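Local coordinates for protein Plm1 (Streptomyces sp. HK803, PDB 4HXY) that probably reduces the beta-keto group of a polyketide intermediate with NADPH, as the ketoreductase domain of the first module of phoslactomycin biosynthesis, at residues V60-G65 with V85-S90; G127-P132 with L161-G166; W28-E33 with D43-A48. All coordinates share one frame; numbering follows the deposited sequence.

All three contacts involve strands of the Rossmann-like sheet of the structural subdomain, away from the bound NADPH. Contact 1 is its buried middle, where strands 59-63 and 85-90 meet almost wholly through aliphatic side chains and backbone bonds, with a water only past the ladder. Contact 2 adds strand 160-164 beyond 125-131; it is buried too, but carries a salt bridge where its strands end. Contact 3 is partly buried: a loop lies along edge strand 28-32, joined by a single bridge. Contacts 1 and 2 are joined because strands 85-90 and 125-131 are neighbours, contacts 1 and 3 because 28-32 pairs with 59-63. Contacts 2 and 3 do not touch.

Contact 1 of 3, residues V60-G65 with V85-S90; sequences VLVGAG and VWCVTS
V62 and V85 meet on one face of two parallel strands, CG2 of V62 lying 4.1 Å from CG1 of V85. Farther along the same face, the thiol of C87 comes to A64, with C87 SG 3.7 Å from A64 CB. C87 carries its sulfur anti to the backbone N (chi1 -179°), which places SG beside both A64 and the carbonyl oxygen of V62. Alanine's single methyl lets the sulfur lie against it, both residues sitting under helices 67-77 and 105-120. Across the sheet, L61 and V88 approach at about a right angle, and CD1 of L61 touches CG1 of V88 at 3.8 Å. Beta-branched valines suit such strands, filling space close to the extended backbone. G63, paired with V88, brings only its CA under the CG2 branch of that valine.

Between these two apolar layers runs the parallel ladder. V62 is bonded through both backbone polar atoms: its N gives a hydrogen bond to W86 O (2.8 Å), and its O receives V88 N (2.8 Å). W86 N bonds to V60 O. A longer bond of 3.2 Å joins A64 N to V88 O. Past the ladder's end a water takes over, donating to A64 O at 2.7 Å and accepting from S90 N at 3.0 Å. T89 turns its OG1 to D130 and W111.

Strand 59-63, helix 67-77 and strand 85-90 form a beta-alpha-beta unit of the Rossmann type. W86 and V88 reach helix 137-148 on the other face; strands 28-32 and 125-131 continue the sheet.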
ATOM      1  N   VAL A  60       1.399 -13.993  21.105  1.00  7.37           N
ATOM      2  CA  VAL A  60       2.536 -13.137  20.772  1.00  7.57           C
ATOM      3  C   VAL A  60       2.008 -11.742  20.470  1.00  7.19           C
ATOM      4  O   VAL A  60       1.047 -11.594  19.712  1.00  7.78           O
ATOM      5  CB  VAL A  60       3.343 -13.677  19.567  1.00  7.87           C
ATOM      6  CG1 VAL A  60       4.537 -12.779  19.263  1.00  7.33           C
ATOM      7  CG2 VAL A  60       3.816 -15.142  19.846  1.00  6.79           C
ATOM      8  N   LEU A  61       2.576 -10.722  21.113  1.00  7.40           N
ATOM      9  CA  LEU A  61       2.199  -9.360  20.820  1.00  7.27           C
ATOM     10  C   LEU A  61       3.421  -8.643  20.273  1.00  7.39           C
ATOM     11  O   LEU A  61       4.471  -8.628  20.908  1.00  8.11           O
ATOM     12  CB  LEU A  61       1.640  -8.635  22.048  1.00  7.40           C
ATOM     13  CG  LEU A  61       1.195  -7.196  21.765  1.00  8.03           C
ATOM     14  CD1 LEU A  61       0.017  -7.176  20.768  1.00  9.50           C
ATOM     15  CD2 LEU A  61       0.836  -6.458  23.062  1.00  8.49           C
ATOM     16  N   VAL A  62       3.280  -8.130  19.052  1.00  6.83           N
ATOM     17  CA  VAL A  62       4.350  -7.458  18.350  1.00  6.65           C
ATOM     18  C   VAL A  62       4.040  -5.987  18.219  1.00  7.24           C
ATOM     19  O   VAL A  62       3.014  -5.605  17.674  1.00  7.76           O
ATOM     20  CB  VAL A  62       4.519  -8.000  16.919  1.00  6.26           C
ATOM     21  CG1 VAL A  62       5.695  -7.317  16.231  1.00  4.58           C
ATOM     22  CG2 VAL A  62       4.689  -9.529  16.909  1.00  7.87           C
ATOM     23  N   GLY A  63       4.954  -5.148  18.682  1.00  7.63           N
ATOM     24  CA  GLY A  63       4.821  -3.720  18.528  1.00  7.18           C
ATOM     25  C   GLY A  63       5.713  -3.271  17.391  1.00  8.34           C
ATOM     26  O   GLY A  63       6.939  -3.397  17.502  1.00  9.60           O
ATOM     27  N   ALA A  64       5.111  -2.781  16.308  1.00  8.65           N
ATOM     28  CA  ALA A  64       5.826  -2.511  15.061  1.00  8.65           C
ATOM     29  C   ALA A  64       5.592  -1.094  14.568  1.00  8.98           C
ATOM     30  O   ALA A  64       4.461  -0.639  14.465  1.00  9.78           O
ATOM     31  CB  ALA A  64       5.372  -3.477  13.991  1.00  9.36           C
ATOM     32  N   GLY A  65       6.672  -0.395  14.267  1.00  9.98           N
ATOM     33  CA  GLY A  65       6.581   0.907  13.623  1.00  9.91           C
ATOM     34  C   GLY A  65       6.829   0.899  12.129  1.00  9.70           C
ATOM     35  O   GLY A  65       6.558   1.895  11.453  1.00 10.55           O
ATOM     36  N   VAL A  85      -0.461 -14.615  16.812  1.00  9.31           N
ATOM     37  CA  VAL A  85       0.455 -13.499  16.699  1.00  8.71           C
ATOM     38  C   VAL A  85      -0.327 -12.249  16.346  1.00  7.86           C
ATOM     39  O   VAL A  85      -0.926 -12.152  15.266  1.00  7.34           O
ATOM     40  CB  VAL A  85       1.491 -13.751  15.607  1.00  8.54           C
ATOM     41  CG1 VAL A  85       2.421 -12.562  15.457  1.00  9.43           C
ATOM     42  CG2 VAL A  85       2.286 -15.033  15.933  1.00 10.98           C
ATOM     43  N   TRP A  86      -0.297 -11.298  17.261  1.00  7.06           N
ATOM     44  CA  TRP A  86      -0.999 -10.038  17.106  1.00  7.17           C
ATOM     45  C   TRP A  86       0.026  -8.937  16.978  1.00  7.53           C
ATOM     46  O   TRP A  86       1.055  -8.966  17.667  1.00  7.91           O
ATOM     47  CB  TRP A  86      -1.893  -9.798  18.336  1.00  6.75           C
ATOM     48  CG  TRP A  86      -3.147 -10.581  18.307  1.00  9.24           C
ATOM     49  CD1 TRP A  86      -3.367 -11.819  18.853  1.00  9.71           C
ATOM     50  CD2 TRP A  86      -4.379 -10.193  17.685  1.00  8.76           C
ATOM     51  NE1 TRP A  86      -4.659 -12.222  18.587  1.00 10.96           N
ATOM     52  CE2 TRP A  86      -5.292 -11.251  17.867  1.00  9.73           C
ATOM     53  CE3 TRP A  86      -4.784  -9.066  16.968  1.00  9.95           C
ATOM     54  CZ2 TRP A  86      -6.598 -11.201  17.370  1.00 11.70           C
ATOM     55  CZ3 TRP A  86      -6.064  -9.022  16.465  1.00 10.86           C
ATOM     56  CH2 TRP A  86      -6.963 -10.073  16.677  1.00 10.58           C
ATOM     57  N   CYS A  87      -0.253  -7.969  16.110  1.00  7.42           N
ATOM     58  CA  CYS A  87       0.648  -6.846  15.875  1.00  7.33           C
ATOM     59  C   CYS A  87      -0.080  -5.537  16.138  1.00  7.73           C
ATOM     60  O   CYS A  87      -1.127  -5.280  15.525  1.00  7.58           O
ATOM     61  CB  CYS A  87       1.179  -6.893  14.446  1.00  6.94           C
ATOM     62  SG  CYS A  87       2.328  -5.545  14.071  1.00  9.03           S
ATOM     63  N   VAL A  88       0.467  -4.716  17.040  1.00  7.25           N
ATOM     64  CA  VAL A  88      -0.108  -3.389  17.317  1.00  8.01           C
ATOM     65  C   VAL A  88       0.735  -2.267  16.700  1.00  8.15           C
ATOM     66  O   VAL A  88       1.961  -2.305  16.721  1.00  8.52           O
ATOM     67  CB  VAL A  88      -0.309  -3.101  18.821  1.00  8.91           C
ATOM     68  CG1 VAL A  88      -1.433  -3.946  19.366  1.00 10.54           C
ATOM     69  CG2 VAL A  88       0.996  -3.317  19.617  1.00  8.36           C
ATOM     70  N   THR A  89       0.041  -1.303  16.124  1.00  8.16           N
ATOM     71  CA  THR A  89       0.630  -0.153  15.470  1.00  8.08           C
ATOM     72  C   THR A  89      -0.069   1.094  16.007  1.00  8.48           C
ATOM     73  O   THR A  89      -0.998   0.988  16.802  1.00  8.57           O
ATOM     74  CB  THR A  89       0.395  -0.204  13.962  1.00  8.08           C
ATOM     75  OG1 THR A  89      -1.017  -0.259  13.681  1.00  6.71           O
ATOM     76  CG2 THR A  89       1.062  -1.437  13.376  1.00  7.77           C
ATOM     77  N   SER A  90       0.428   2.256  15.604  1.00  8.98           N
ATOM     78  CA  SER A  90      -0.254   3.538  15.792  1.00 10.28           C
ATOM     79  C   SER A  90      -0.059   4.404  14.541  1.00 10.68           C
ATOM     80  O   SER A  90       0.984   4.334  13.870  1.00 10.57           O
ATOM     81  CB  SER A  90       0.269   4.256  17.051  1.00 10.82           C
ATOM     82  OG  SER A  90       1.615   4.616  16.858  1.00 13.69           O
TER
HETATM   83  O   HOH W   1       3.154   1.776  14.404  1.00 14.41           O

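Contact 2 of 3, residues G127-P132 with L161-G166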
ATOM      1  N   GLY A 127      -3.802 -11.044  14.143  1.00  7.36           N
ATOM      2  CA  GLY A 127      -4.311  -9.879  13.464  1.00  7.02           C
ATOM      3  C   GLY A 127      -3.538  -8.604  13.729  1.00  6.71           C
ATOM      4  O   GLY A 127      -2.480  -8.609  14.390  1.00  6.68           O
ATOM      5  N   LEU A 128      -4.110  -7.515  13.233  1.00  6.24           N
ATOM      6  CA  LEU A 128      -3.561  -6.160  13.346  1.00  5.84           C
ATOM      7  C   LEU A 128      -4.506  -5.306  14.170  1.00  6.48           C
ATOM      8  O   LEU A 128      -5.724  -5.361  13.969  1.00  5.81           O
ATOM      9  CB  LEU A 128      -3.413  -5.539  11.950  1.00  6.09           C
ATOM     10  CG  LEU A 128      -2.332  -6.168  11.077  1.00  5.02           C
ATOM     11  CD1 LEU A 128      -2.653  -6.134   9.554  1.00  5.39           C
ATOM     12  CD2 LEU A 128      -1.006  -5.462  11.376  1.00  8.55           C
ATOM     13  N   VAL A 129      -3.949  -4.531  15.106  1.00  6.24           N
ATOM     14  CA  VAL A 129      -4.713  -3.538  15.851  1.00  7.02           C
ATOM     15  C   VAL A 129      -3.989  -2.207  15.876  1.00  7.67           C
ATOM     16  O   VAL A 129      -2.866  -2.124  16.357  1.00  9.13           O
ATOM     17  CB  VAL A 129      -5.004  -3.964  17.286  1.00  7.39           C
ATOM     18  CG1 VAL A 129      -6.026  -2.985  17.913  1.00  7.94           C
ATOM     19  CG2 VAL A 129      -5.531  -5.410  17.345  1.00  7.20           C
ATOM     20  N   ASP A 130      -4.649  -1.167  15.373  1.00  7.87           N
ATOM     21  CA  ASP A 130      -4.082   0.176  15.366  1.00  8.16           C
ATOM     22  C   ASP A 130      -4.624   0.955  16.581  1.00  8.86           C
ATOM     23  O   ASP A 130      -5.833   1.083  16.758  1.00  9.76           O
ATOM     24  CB  ASP A 130      -4.375   0.910  14.068  1.00  8.10           C
ATOM     25  CG  ASP A 130      -3.612   2.222  13.973  1.00  8.63           C
ATOM     26  OD1 ASP A 130      -2.367   2.196  13.744  1.00  8.38           O
ATOM     27  OD2 ASP A 130      -4.266   3.267  14.129  1.00  9.50           O
ATOM     28  N   LEU A 131      -3.724   1.443  17.419  1.00  9.14           N
ATOM     29  CA  LEU A 131      -4.098   2.095  18.663  1.00  9.39           C
ATOM     30  C   LEU A 131      -3.741   3.574  18.584  1.00 10.00           C
ATOM     31  O   LEU A 131      -2.895   3.972  17.802  1.00  9.86           O
ATOM     32  CB  LEU A 131      -3.318   1.482  19.836  1.00  9.68           C
ATOM     33  CG  LEU A 131      -3.460  -0.025  20.036  1.00 10.61           C
ATOM     34  CD1 LEU A 131      -2.593  -0.453  21.191  1.00 12.05           C
ATOM     35  CD2 LEU A 131      -4.901  -0.429  20.268  1.00 10.03           C
ATOM     36  N   PRO A 132      -4.401   4.392  19.400  1.00 11.02           N
ATOM     37  CA  PRO A 132      -3.930   5.764  19.526  1.00 11.99           C
ATOM     38  C   PRO A 132      -2.511   5.797  20.053  1.00 12.02           C
ATOM     39  O   PRO A 132      -2.062   4.847  20.693  1.00 12.10           O
ATOM     40  CB  PRO A 132      -4.861   6.359  20.583  1.00 11.57           C
ATOM     41  CG  PRO A 132      -6.024   5.458  20.655  1.00 13.78           C
ATOM     42  CD  PRO A 132      -5.512   4.101  20.311  1.00 11.46           C
ATOM     43  N   LEU A 161      -8.253  -4.358  12.907  1.00  6.00           N
ATOM     44  CA  LEU A 161      -8.986  -3.564  13.890  1.00  6.27           C
ATOM     45  C   LEU A 161      -8.291  -2.252  14.195  1.00  6.16           C
ATOM     46  O   LEU A 161      -7.057  -2.126  14.097  1.00  5.46           O
ATOM     47  CB  LEU A 161      -9.133  -4.368  15.190  1.00  6.49           C
ATOM     48  CG  LEU A 161      -9.966  -5.649  15.086  1.00  8.50           C
ATOM     49  CD1 LEU A 161      -9.724  -6.515  16.286  1.00 10.88           C
ATOM     50  CD2 LEU A 161     -11.464  -5.302  14.920  1.00  9.85           C
ATOM     51  N   ALA A 162      -9.087  -1.282  14.638  1.00  7.40           N
ATOM     52  CA  ALA A 162      -8.571  -0.023  15.114  1.00  7.10           C
ATOM     53  C   ALA A 162      -9.339   0.392  16.355  1.00  8.41           C
ATOM     54  O   ALA A 162     -10.552   0.191  16.450  1.00  8.58           O
ATOM     55  CB  ALA A 162      -8.674   1.055  14.021  1.00  6.88           C
ATOM     56  N   VAL A 163      -8.618   0.968  17.305  1.00  8.82           N
ATOM     57  CA  VAL A 163      -9.225   1.557  18.506  1.00 11.13           C
ATOM     58  C   VAL A 163      -9.238   3.075  18.373  1.00 11.79           C
ATOM     59  O   VAL A 163      -8.218   3.702  18.082  1.00 11.72           O
ATOM     60  CB  VAL A 163      -8.502   1.124  19.809  1.00 10.81           C
ATOM     61  CG1 VAL A 163      -9.199   1.766  21.008  1.00 12.42           C
ATOM     62  CG2 VAL A 163      -8.508  -0.387  19.942  1.00 11.94           C
ATOM     63  N   ARG A 164     -10.430   3.660  18.512  1.00 13.07           N
ATOM     64  CA  ARG A 164     -10.607   5.114  18.448  1.00 14.41           C
ATOM     65  C   ARG A 164     -11.598   5.502  19.531  1.00 15.67           C
ATOM     66  O   ARG A 164     -12.696   4.945  19.590  1.00 14.80           O
ATOM     67  CB  ARG A 164     -11.134   5.563  17.083  1.00 14.21           C
ATOM     68  CG  ARG A 164     -10.188   5.266  15.885  1.00 13.43           C
ATOM     69  CD  ARG A 164      -8.928   6.113  15.918  1.00 13.86           C
ATOM     70  NE  ARG A 164      -8.091   5.940  14.727  1.00 14.71           N
ATOM     71  CZ  ARG A 164      -7.098   5.060  14.612  1.00 13.48           C
ATOM     72  NH1 ARG A 164      -6.792   4.223  15.602  1.00 11.92           N
ATOM     73  NH2 ARG A 164      -6.412   5.019  13.490  1.00 15.61           N
ATOM     74  N   ASP A 165     -11.170   6.401  20.414  1.00 17.99           N
ATOM     75  CA  ASP A 165     -11.976   6.844  21.572  1.00 20.09           C
ATOM     76  C   ASP A 165     -12.552   5.656  22.351  1.00 19.72           C
ATOM     77  O   ASP A 165     -13.727   5.638  22.738  1.00 20.16           O
ATOM     78  CB  ASP A 165     -13.083   7.816  21.134  1.00 20.98           C
ATOM     79  CG  ASP A 165     -13.570   8.724  22.289  1.00 24.70           C
ATOM     80  OD1 ASP A 165     -12.920   8.770  23.366  1.00 28.22           O
ATOM     81  OD2 ASP A 165     -14.605   9.406  22.102  1.00 30.04           O
ATOM     82  N   GLY A 166     -11.729   4.636  22.555  1.00 19.41           N
ATOM     83  CA  GLY A 166     -12.148   3.454  23.296  1.00 19.18           C
ATOM     84  C   GLY A 166     -13.099   2.490  22.594  1.00 19.15           C
ATOM     85  O   GLY A 166     -13.531   1.517  23.193  1.00 20.13           O
TER
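The guanidinium of R164 meets the carboxylate of D130 at its edge: D130 OD2 lies near the guanidinium plane, 2.8 Å from R164 NH2 and 3.1 Å from R164 NH1. Two nitrogens thus grip one oxygen end-on in a salt bridge, the two planes turned 63° apart. NH2 comes nearly in line with the CG-OD2 bond, whereas NH1 reaches OD2 on its anti side and somewhat out of the carboxylate plane. D130 OD1 turns to T89 OG1 and A92 N. R164 NH1 also bonds to V163 O at 2.9 Å, from above that carbonyl's plane, and NE forms a salt bridge with D100. A buried arginine between two aspartates is probably kept charged. Its chain, bent by the turn about CB-CG (chi2 -69°), folds back.

Strands 125-131 and 160-164 run parallel, extending the Rossmann-like sheet of the structural subdomain. Both backbone polar atoms of D130 are used: its N gives to L161 O, and its O receives V163 N at 2.8 Å.

On the face toward helix 137-148 the chemistry is aliphatic. L131 and V163 lie side by side, L131 CD2 to V163 CG2 at 3.6 Å. P132, which has no N-H to bury, sets CD 3.5 Å from V163 O.

Contact 3 of 3, residues W28-E33 with D43-A48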
ATOM      1  N   TRP A  28       2.540 -14.674  27.697  1.00 14.57           N
ATOM      2  CA  TRP A  28       2.664 -14.011  26.400  1.00 13.89           C
ATOM      3  C   TRP A  28       4.091 -13.638  26.082  1.00 12.95           C
ATOM      4  O   TRP A  28       4.869 -13.313  26.973  1.00 13.00           O
ATOM      5  CB  TRP A  28       1.735 -12.781  26.296  1.00 14.27           C
ATOM      6  CG  TRP A  28       0.319 -13.164  26.038  1.00 13.96           C
ATOM      7  CD1 TRP A  28      -0.512 -13.856  26.882  1.00 14.81           C
ATOM      8  CD2 TRP A  28      -0.447 -12.882  24.864  1.00 13.57           C
ATOM      9  NE1 TRP A  28      -1.744 -14.030  26.297  1.00 14.41           N
ATOM     10  CE2 TRP A  28      -1.728 -13.446  25.053  1.00 14.51           C
ATOM     11  CE3 TRP A  28      -0.177 -12.199  23.666  1.00 10.83           C
ATOM     12  CZ2 TRP A  28      -2.733 -13.339  24.100  1.00 13.52           C
ATOM     13  CZ3 TRP A  28      -1.164 -12.115  22.723  1.00 11.46           C
ATOM     14  CH2 TRP A  28      -2.430 -12.683  22.942  1.00 12.37           C
ATOM     15  N   LEU A  29       4.406 -13.656  24.793  1.00 11.28           N
ATOM     16  CA  LEU A  29       5.704 -13.259  24.284  1.00 10.77           C
ATOM     17  C   LEU A  29       5.551 -11.872  23.646  1.00 10.93           C
ATOM     18  O   LEU A  29       4.694 -11.669  22.820  1.00 10.51           O
ATOM     19  CB  LEU A  29       6.181 -14.255  23.236  1.00 10.22           C
ATOM     20  CG  LEU A  29       7.401 -13.854  22.414  1.00 10.04           C
ATOM     21  CD1 LEU A  29       8.633 -13.808  23.292  1.00 10.56           C
ATOM     22  CD2 LEU A  29       7.579 -14.823  21.290  1.00 10.15           C
ATOM     23  N   LEU A  30       6.380 -10.929  24.063  1.00 30.00           N
ATOM     24  CA  LEU A  30       6.283  -9.574  23.561  1.00 30.00           C
ATOM     25  C   LEU A  30       7.500  -9.312  22.701  1.00 30.00           C
ATOM     26  O   LEU A  30       8.611  -9.490  23.151  1.00 30.00           O
ATOM     27  CB  LEU A  30       6.214  -8.587  24.731  1.00 20.00           C
ATOM     28  CG  LEU A  30       4.848  -8.292  25.340  1.00 20.00           C
ATOM     29  CD1 LEU A  30       3.870  -9.425  25.259  1.00 20.00           C
ATOM     30  CD2 LEU A  30       4.953  -7.717  26.719  1.00 20.00           C
ATOM     31  N   LEU A  31       7.257  -8.886  21.463  1.00  9.65           N
ATOM     32  CA  LEU A  31       8.318  -8.640  20.500  1.00  8.94           C
ATOM     33  C   LEU A  31       8.256  -7.233  19.923  1.00  9.80           C
ATOM     34  O   LEU A  31       7.244  -6.585  19.990  1.00  8.34           O
ATOM     35  CB  LEU A  31       8.259  -9.642  19.345  1.00  9.20           C
ATOM     36  CG  LEU A  31       8.338 -11.101  19.766  1.00  8.15           C
ATOM     37  CD1 LEU A  31       8.098 -11.995  18.591  1.00  7.89           C
ATOM     38  CD2 LEU A  31       9.688 -11.368  20.373  1.00  8.65           C
ATOM     39  N   GLY A  32       9.387  -6.783  19.393  1.00 11.60           N
ATOM     40  CA  GLY A  32       9.471  -5.448  18.817  1.00 12.21           C
ATOM     41  C   GLY A  32       9.497  -4.442  19.942  1.00 13.24           C
ATOM     42  O   GLY A  32      10.236  -4.613  20.921  1.00 15.17           O
ATOM     43  N   GLU A  33       8.681  -3.407  19.834  1.00 13.22           N
ATOM     44  CA  GLU A  33       8.609  -2.394  20.864  1.00 14.37           C
ATOM     45  C   GLU A  33       7.198  -2.344  21.415  1.00 13.02           C
ATOM     46  O   GLU A  33       6.312  -1.711  20.851  1.00 12.73           O
ATOM     47  CB  GLU A  33       8.984  -1.031  20.312  1.00 15.31           C
ATOM     48  CG  GLU A  33       9.135   0.038  21.379  1.00 20.84           C
ATOM     49  CD  GLU A  33       9.886   1.266  20.886  1.00 27.11           C
ATOM     50  OE1 GLU A  33      10.395   1.254  19.729  1.00 31.49           O
ATOM     51  OE2 GLU A  33       9.957   2.249  21.659  1.00 32.14           O
ATOM     52  N   ASP A  43       1.019 -10.566  32.961  1.00 20.53           N
ATOM     53  CA  ASP A  43       1.785 -10.950  34.126  1.00 21.66           C
ATOM     54  C   ASP A  43       3.003 -11.713  33.617  1.00 20.52           C
ATOM     55  O   ASP A  43       2.867 -12.708  32.907  1.00 20.97           O
ATOM     56  CB  ASP A  43       0.934 -11.811  35.072  1.00 22.32           C
ATOM     57  CG  ASP A  43      -0.117 -10.998  35.827  1.00 26.12           C
ATOM     58  OD1 ASP A  43       0.031  -9.760  35.965  1.00 31.53           O
ATOM     59  OD2 ASP A  43      -1.107 -11.594  36.291  1.00 31.90           O
ATOM     60  N   ASP A  44       4.179 -11.215  33.967  1.00 19.57           N
ATOM     61  CA  ASP A  44       5.443 -11.855  33.671  1.00 19.60           C
ATOM     62  C   ASP A  44       5.626 -12.257  32.204  1.00 18.93           C
ATOM     63  O   ASP A  44       5.993 -13.396  31.904  1.00 18.37           O
ATOM     64  CB  ASP A  44       5.603 -13.065  34.597  1.00 19.71           C
ATOM     65  CG  ASP A  44       5.484 -12.674  36.066  1.00 21.07           C
ATOM     66  OD1 ASP A  44       4.434 -12.939  36.684  1.00 23.85           O
ATOM     67  OD2 ASP A  44       6.443 -12.070  36.580  1.00 25.54           O
ATOM     68  N   PRO A  45       5.407 -11.303  31.287  1.00 18.12           N
ATOM     69  CA  PRO A  45       5.558 -11.623  29.871  1.00 17.80           C
ATOM     70  C   PRO A  45       6.985 -11.955  29.483  1.00 17.41           C
ATOM     71  O   PRO A  45       7.938 -11.488  30.117  1.00 17.93           O
ATOM     72  CB  PRO A  45       5.109 -10.333  29.174  1.00 17.75           C
ATOM     73  CG  PRO A  45       5.424  -9.244  30.142  1.00 17.98           C
ATOM     74  CD  PRO A  45       5.151  -9.866  31.511  1.00 18.35           C
ATOM     75  N   LEU A  46       7.121 -12.754  28.429  1.00 16.82           N
ATOM     76  CA  LEU A  46       8.416 -13.134  27.872  1.00 16.12           C
ATOM     77  C   LEU A  46       8.912 -12.094  26.868  1.00 16.49           C
ATOM     78  O   LEU A  46       8.132 -11.319  26.341  1.00 15.81           O
ATOM     79  CB  LEU A  46       8.311 -14.474  27.152  1.00 15.44           C
ATOM     80  CG  LEU A  46       7.714 -15.666  27.897  1.00 17.07           C
ATOM     81  CD1 LEU A  46       7.599 -16.886  26.996  1.00 17.54           C
ATOM     82  CD2 LEU A  46       8.567 -15.985  29.142  1.00 18.67           C
ATOM     83  N   THR A  47      10.215 -12.092  26.627  1.00 16.95           N
ATOM     84  CA  THR A  47      10.834 -11.320  25.538  1.00 17.56           C
ATOM     85  C   THR A  47      11.605 -12.280  24.647  1.00 17.72           C
ATOM     86  O   THR A  47      11.739 -13.470  24.964  1.00 17.34           O
ATOM     87  CB  THR A  47      11.833 -10.255  26.069  1.00 17.84           C
ATOM     88  OG1 THR A  47      12.953 -10.919  26.677  1.00 19.64           O
ATOM     89  CG2 THR A  47      11.185  -9.331  27.070  1.00 18.98           C
ATOM     90  N   ALA A  48      12.134 -11.774  23.535  1.00 17.76           N
ATOM     91  CA  ALA A  48      12.938 -12.591  22.650  1.00 19.21           C
ATOM     92  C   ALA A  48      14.153 -13.161  23.411  1.00 20.16           C
ATOM     93  O   ALA A  48      14.580 -14.284  23.163  1.00 20.47           O
ATOM     94  CB  ALA A  48      13.403 -11.786  21.442  1.00 18.85           C
TER
HETATM   95  O   HOH W   2       2.377 -13.026  30.005  1.00 15.44           O
HETATM   96  O   HOH W   3      11.393  -9.194  22.624  1.00 15.70           O
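L30 sets its CD2 methyl against the CB-CG edge of P45's ring, 3.6 Å from P45 CB and 3.8 Å from P45 CG, the two side chains crossing at a slant. Both belong to the outer margin of a Rossmann-like sheet: strand 28-32 pairs with 59-63 along one side, and on its other side the loop after helix 36-39 follows it for a few residues. The pairing amounts to a single bridge, L29 with L46, made by two backbone bonds. L46 N reaches W28 O at 2.7 Å, nearly straight, while L30 N meets L46 O at 2.9 Å from well above the carbonyl plane. Proline fits just before this bridge, since it has no N-H to satisfy.

On the other face of the strand the leucines turn toward the protein interior. L29 holds CG anti to its backbone nitrogen (chi1 169°), which takes CD1 alongside the loop, 3.9 Å from L46 CB and close against the T47 carbonyl. CD1 borders the loop, and the side chain also packs on V77 of helix 67-77. L31 meets A48 methyl to methyl, L31 CD2 to A48 CB at 3.9 Å; a small residue is suited to this close approach of the loop. The indole of W28 leads away from the loop segment and meets the ring of F42, with NE1 bonded to P25 O.

Beyond the bridge the loop and strand separate, and a water joins them, donating to L30 O at 2.8 Å and accepting from A48 N at 2.8 Å.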